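Local structure of YohF (Salmonella typhimurium, 6WON) at residues 7-12 against 22-27; 31-36 against 44-49. The protein is probably an oxidoreductase of the short-chain dehydrogenase/reductase family, likely an acetoin dehydrogenase using a dinucleotide cofactor. One frame throughout, in Å; residues are numbered along the deposited sequence.

Contact 1. Residues 7-12 against 22-27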
loop_
_atom_site.group_PDB
_atom_site.type_symbol
_atom_site.label_atom_id
_atom_site.label_comp_id
_atom_site.label_asym_id
_atom_site.label_seq_id
_atom_site.Cartn_x
_atom_site.Cartn_y
_atom_site.Cartn_z
ATOM N N ALA B 7 -18.500 19.315 -17.382
ATOM C CA ALA B 7 -18.100 18.735 -16.110
ATOM C C ALA B 7 -19.238 18.885 -15.112
ATOM O O ALA B 7 -19.818 19.969 -14.980
ATOM C CB ALA B 7 -16.847 19.410 -15.550
ATOM N N ILE B 8 -19.551 17.808 -14.408
ATOM C CA ILE B 8 -20.487 17.863 -13.295
ATOM C C ILE B 8 -19.712 17.619 -12.010
ATOM O O ILE B 8 -18.917 16.678 -11.922
ATOM C CB ILE B 8 -21.633 16.863 -13.478
ATOM C CG1 ILE B 8 -22.559 17.399 -14.574
ATOM C CG2 ILE B 8 -22.382 16.680 -12.162
ATOM C CD1 ILE B 8 -23.564 16.413 -15.033
ATOM N N VAL B 9 -19.897 18.508 -11.040
ATOM C CA VAL B 9 -19.236 18.427 -9.747
ATOM C C VAL B 9 -20.332 18.423 -8.697
ATOM O O VAL B 9 -21.094 19.397 -8.588
ATOM C CB VAL B 9 -18.270 19.601 -9.520
ATOM C CG1 VAL B 9 -17.486 19.394 -8.231
ATOM C CG2 VAL B 9 -17.330 19.776 -10.726
ATOM N N THR B 10 -20.413 17.344 -7.922
ATOM C CA THR B 10 -21.437 17.301 -6.889
ATOM C C THR B 10 -21.019 18.136 -5.686
ATOM O O THR B 10 -19.830 18.305 -5.398
ATOM C CB THR B 10 -21.733 15.863 -6.451
ATOM O OG1 THR B 10 -20.572 15.282 -5.850
ATOM C CG2 THR B 10 -22.160 15.028 -7.648
ATOM N N ALA B 11 -22.023 18.666 -4.987
ATOM C CA ALA B 11 -21.814 19.461 -3.781
ATOM C C ALA B 11 -20.850 20.611 -4.047
ATOM O O ALA B 11 -19.963 20.906 -3.245
ATOM C CB ALA B 11 -21.329 18.586 -2.614
ATOM N N SER B 12 -21.013 21.259 -5.198
ATOM C CA SER B 12 -20.138 22.355 -5.595
ATOM C C SER B 12 -20.669 23.707 -5.153
ATOM O O SER B 12 -20.228 24.738 -5.679
ATOM C CB SER B 12 -19.912 22.343 -7.110
ATOM O OG SER B 12 -21.099 21.988 -7.796
ATOM N N LEU B 22 -15.240 25.864 -10.284
ATOM C CA LEU B 22 -14.798 27.146 -10.820
ATOM C C LEU B 22 -13.521 26.991 -11.642
ATOM O O LEU B 22 -13.353 27.654 -12.671
ATOM C CB LEU B 22 -14.597 28.139 -9.675
ATOM C CG LEU B 22 -15.881 28.660 -9.004
ATOM C CD1 LEU B 22 -15.542 29.761 -7.996
ATOM C CD2 LEU B 22 -16.863 29.185 -10.028
ATOM N N LEU B 23 -12.603 26.133 -11.204
ATOM C CA LEU B 23 -11.393 25.936 -11.987
ATOM C C LEU B 23 -11.711 25.262 -13.315
ATOM O O LEU B 23 -11.158 25.640 -14.356
ATOM C CB LEU B 23 -10.379 25.124 -11.192
ATOM C CG LEU B 23 -8.981 25.009 -11.780
ATOM C CD1 LEU B 23 -8.423 26.388 -12.254
ATOM C CD2 LEU B 23 -8.075 24.371 -10.745
ATOM N N LEU B 24 -12.628 24.292 -13.305
ATOM C CA LEU B 24 -12.999 23.622 -14.546
ATOM C C LEU B 24 -13.706 24.585 -15.489
ATOM O O LEU B 24 -13.439 24.584 -16.696
ATOM C CB LEU B 24 -13.877 22.400 -14.253
ATOM C CG LEU B 24 -13.163 21.236 -13.554
ATOM C CD1 LEU B 24 -14.140 20.121 -13.116
ATOM C CD2 LEU B 24 -12.031 20.687 -14.429
ATOM N N ALA B 25 -14.593 25.432 -14.954
ATOM C CA ALA B 25 -15.185 26.500 -15.757
ATOM C C ALA B 25 -14.104 27.413 -16.332
ATOM O O ALA B 25 -14.097 27.711 -17.531
ATOM C CB ALA B 25 -16.179 27.301 -14.908
ATOM N N GLN B 26 -13.164 27.853 -15.493
ATOM C CA GLN B 26 -12.062 28.664 -16.000
ATOM C C GLN B 26 -11.275 27.934 -17.084
ATOM O O GLN B 26 -10.758 28.570 -18.007
ATOM C CB GLN B 26 -11.139 29.074 -14.855
ATOM C CG GLN B 26 -10.052 30.073 -15.249
ATOM C CD GLN B 26 -9.150 30.426 -14.081
ATOM O OE1 GLN B 26 -9.437 30.081 -12.936
ATOM N NE2 GLN B 26 -8.058 31.105 -14.364
ATOM N N ASN B 27 -11.183 26.607 -17.002
ATOM C CA ASN B 27 -10.455 25.843 -18.008
ATOM C C ASN B 27 -11.292 25.536 -19.249
ATOM O O ASN B 27 -10.753 24.985 -20.215
ATOM C CB ASN B 27 -9.916 24.547 -17.387
ATOM C CG ASN B 27 -8.640 24.787 -16.559
ATOM O OD1 ASN B 27 -8.132 25.915 -16.494
ATOM N ND2 ASN B 27 -8.137 23.732 -15.911
#
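Leu-24 of helix 15-27 lowers one methyl, CD1, onto the groove between Ala-7 and Val-9, the two residues of strand 6-9 whose side chains rise toward the helix. CD1 lies 3.7 Å from Ala-7 CB and 4.0 Å from Val-9 CG2, while these two methyls stand 4.9 Å apart, so it rests over the gap and touches both. The leucine reaches down because its CG is anti to its own carbonyl carbon (chi1 -69°) and CD1 continues the extended chain (chi2 172°). Val-9 presents only CG2, which flanks its backbone N; its side chain and that of Leu-24 cross obliquely. Ile-8, between them in sequence, points the other way and packs on Leu-76 and Ile-77 of helix 71-80. Beyond the strand the chain turns, and Ser-12 OG donates to Val-9 O over 2.7 Å from above the carbonyl plane, 36° out of it. The position of this turn, after the first strand, is consistent with the glycine-rich cofactor-binding loop of SDR enzymes. Between strand and helix the meeting is methyl against methyl, which implies a buried hydrophobic seam without directional bonds, whereas the polar bond lies in the turn that follows the strand.

Contact 2. Residues 31-36 against 44-49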
loop_
_atom_site.group_PDB
_atom_site.type_symbol
_atom_site.label_atom_id
_atom_site.label_comp_id
_atom_site.label_asym_id
_atom_site.label_seq_id
_atom_site.Cartn_x
_atom_site.Cartn_y
_atom_site.Cartn_z
ATOM N N ILE B 31 -20.455 23.708 -16.887
ATOM C CA ILE B 31 -20.401 23.209 -15.513
ATOM C C ILE B 31 -21.803 22.856 -15.030
ATOM O O ILE B 31 -22.723 23.672 -15.125
ATOM C CB ILE B 31 -19.770 24.242 -14.561
ATOM C CG1 ILE B 31 -18.280 24.370 -14.833
ATOM C CG2 ILE B 31 -20.021 23.853 -13.115
ATOM C CD1 ILE B 31 -17.549 23.062 -14.744
ATOM N N GLY B 32 -21.951 21.650 -14.474
ATOM C CA GLY B 32 -23.101 21.313 -13.655
ATOM C C GLY B 32 -22.738 21.335 -12.180
ATOM O O GLY B 32 -21.733 20.748 -11.765
ATOM N N ILE B 33 -23.583 22.006 -11.395
ATOM C CA ILE B 33 -23.380 22.227 -9.965
ATOM C C ILE B 33 -24.550 21.601 -9.219
ATOM O O ILE B 33 -25.708 21.900 -9.527
ATOM C CB ILE B 33 -23.285 23.736 -9.654
ATOM C CG1 ILE B 33 -21.981 24.328 -10.184
ATOM C CG2 ILE B 33 -23.462 24.022 -8.169
ATOM C CD1 ILE B 33 -22.147 25.750 -10.735
ATOM N N THR B 34 -24.266 20.738 -8.241
ATOM C CA THR B 34 -25.327 20.235 -7.371
ATOM C C THR B 34 -25.133 20.758 -5.954
ATOM O O THR B 34 -24.013 21.064 -5.530
ATOM C CB THR B 34 -25.418 18.700 -7.360
ATOM O OG1 THR B 34 -24.485 18.135 -6.413
ATOM C CG2 THR B 34 -25.166 18.142 -8.742
ATOM N N TRP B 35 -26.249 20.872 -5.230
ATOM C CA TRP B 35 -26.262 21.413 -3.881
ATOM C C TRP B 35 -27.282 20.661 -3.035
ATOM O O TRP B 35 -28.341 20.244 -3.523
ATOM C CB TRP B 35 -26.588 22.917 -3.880
ATOM C CG TRP B 35 -27.883 23.273 -4.570
ATOM C CD1 TRP B 35 -28.059 23.525 -5.900
ATOM C CD2 TRP B 35 -29.175 23.438 -3.958
ATOM N NE1 TRP B 35 -29.375 23.832 -6.157
ATOM C CE2 TRP B 35 -30.083 23.783 -4.985
ATOM C CE3 TRP B 35 -29.654 23.317 -2.644
ATOM C CZ2 TRP B 35 -31.442 24.010 -4.743
ATOM C CZ3 TRP B 35 -31.011 23.545 -2.405
ATOM C CH2 TRP B 35 -31.887 23.885 -3.452
ATOM N N HIS B 36 -26.974 20.492 -1.770
ATOM C CA HIS B 36 -27.827 19.780 -0.864
ATOM C C HIS B 36 -28.791 20.714 -0.138
ATOM O O HIS B 36 -29.933 20.520 -0.230
ATOM C CB HIS B 36 -27.021 18.976 0.093
ATOM C CG HIS B 36 -27.831 18.306 1.145
ATOM N ND1 HIS B 36 -28.494 17.126 0.938
ATOM C CD2 HIS B 36 -28.092 18.664 2.415
ATOM C CE1 HIS B 36 -29.120 16.782 2.036
ATOM N NE2 HIS B 36 -28.899 17.703 2.945
ATOM N N GLU B 44 -24.122 31.250 -6.450
ATOM C CA GLU B 44 -22.926 32.077 -6.528
ATOM C C GLU B 44 -21.817 31.393 -7.321
ATOM O O GLU B 44 -21.053 32.065 -8.028
ATOM C CB GLU B 44 -22.449 32.436 -5.122
ATOM C CG GLU B 44 -21.348 33.482 -5.088
ATOM C CD GLU B 44 -21.720 34.821 -5.744
ATOM O OE1 GLU B 44 -20.820 35.687 -5.821
ATOM O OE2 GLU B 44 -22.894 35.033 -6.146
ATOM N N THR B 45 -21.711 30.070 -7.221
ATOM C CA THR B 45 -20.728 29.359 -8.022
ATOM C C THR B 45 -21.068 29.442 -9.508
ATOM O O THR B 45 -20.179 29.642 -10.345
ATOM C CB THR B 45 -20.648 27.906 -7.559
ATOM O OG1 THR B 45 -20.359 27.883 -6.154
ATOM C CG2 THR B 45 -19.566 27.145 -8.330
ATOM N N ALA B 46 -22.355 29.319 -9.850
ATOM C CA ALA B 46 -22.761 29.439 -11.247
ATOM C C ALA B 46 -22.505 30.844 -11.782
ATOM O O ALA B 46 -22.044 31.004 -12.922
ATOM C CB ALA B 46 -24.233 29.059 -11.394
ATOM N N LYS B 47 -22.809 31.869 -10.976
ATOM C CA LYS B 47 -22.495 33.244 -11.347
ATOM C C LYS B 47 -21.026 33.381 -11.733
ATOM O O LYS B 47 -20.701 33.835 -12.835
ATOM C CB LYS B 47 -22.841 34.184 -10.184
ATOM C CG LYS B 47 -22.482 35.654 -10.429
ATOM C CD LYS B 47 -22.946 36.564 -9.294
ATOM C CE LYS B 47 -23.312 37.935 -9.827
ATOM N NZ LYS B 47 -23.930 38.802 -8.784
ATOM N N LYS B 48 -20.120 32.980 -10.837
ATOM C CA LYS B 48 -18.696 33.128 -11.120
ATOM C C LYS B 48 -18.264 32.240 -12.280
ATOM O O LYS B 48 -17.435 32.651 -13.098
ATOM C CB LYS B 48 -17.883 32.818 -9.867
ATOM C CG LYS B 48 -18.287 33.654 -8.657
ATOM C CD LYS B 48 -17.207 33.596 -7.573
ATOM C CE LYS B 48 -17.799 33.429 -6.170
ATOM N NZ LYS B 48 -18.514 34.655 -5.714
ATOM N N ALA B 49 -18.809 31.021 -12.369
ATOM C CA ALA B 49 -18.443 30.128 -13.467
ATOM C C ALA B 49 -18.747 30.759 -14.819
ATOM O O ALA B 49 -17.945 30.660 -15.754
ATOM C CB ALA B 49 -19.172 28.791 -13.323
#
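Ile-33, midway along strand 30-35, pushes its CD1 methyl against Thr-45 and Ala-46 of helix 39-50, and this is the tight part of the contact. CD1 meets the helix backbone at Ala-46 N (3.7 Å), touches Ala-46 CB at 4.0 Å and packs on Thr-45 CG2 at 3.8 Å. Thr-45 turns this methyl to the strand with CG2 anti to its backbone N; OG1 beside it lies within hydrogen-bonding distance of both Gly-41 O in the helix and Ser-12 O in the loop after strand 6-9, which must share its one proton. Farther along, the fit is looser: Ile-31 CB and Ala-49 CB face each other at 4.8 Å, beyond close contact, and Ile-31 packs instead on Leu-24 and Ala-25 of helix 15-27. The outer side of the helix is polar. Lys-47 is exposed there, and Lys-48 NZ pairs with Glu-44 OE1 in a salt bridge one turn apart, modelled doubtfully short. Strand 30-35, helix 39-50 and the parallel neighbour strand 56-60 form a beta-alpha-beta unit of the Rossmann fold, and this contact seats its helix on its first strand.

Contacts 1 and 2 follow in series along the chain, and each sets a strand of the parallel sheet against the helix that comes after it. Strands 6-9 and 30-35 are neighbours in the sheet, joined by the probable hydrogen bond from Gly-32 N to Ala-7 O, and helix 15-27 leads from the first to the second. Contact 1 is nearer the centre of the chain, and all its touching residues are buried. Contact 2 lies farther out, one strand closer to the sheet's edge, and includes the partly exposed Ala-46. Its chemistry shifts accordingly: methyl packing alone in contact 1, but a threonine and helix backbone in contact 2, with charged residues on the outer face.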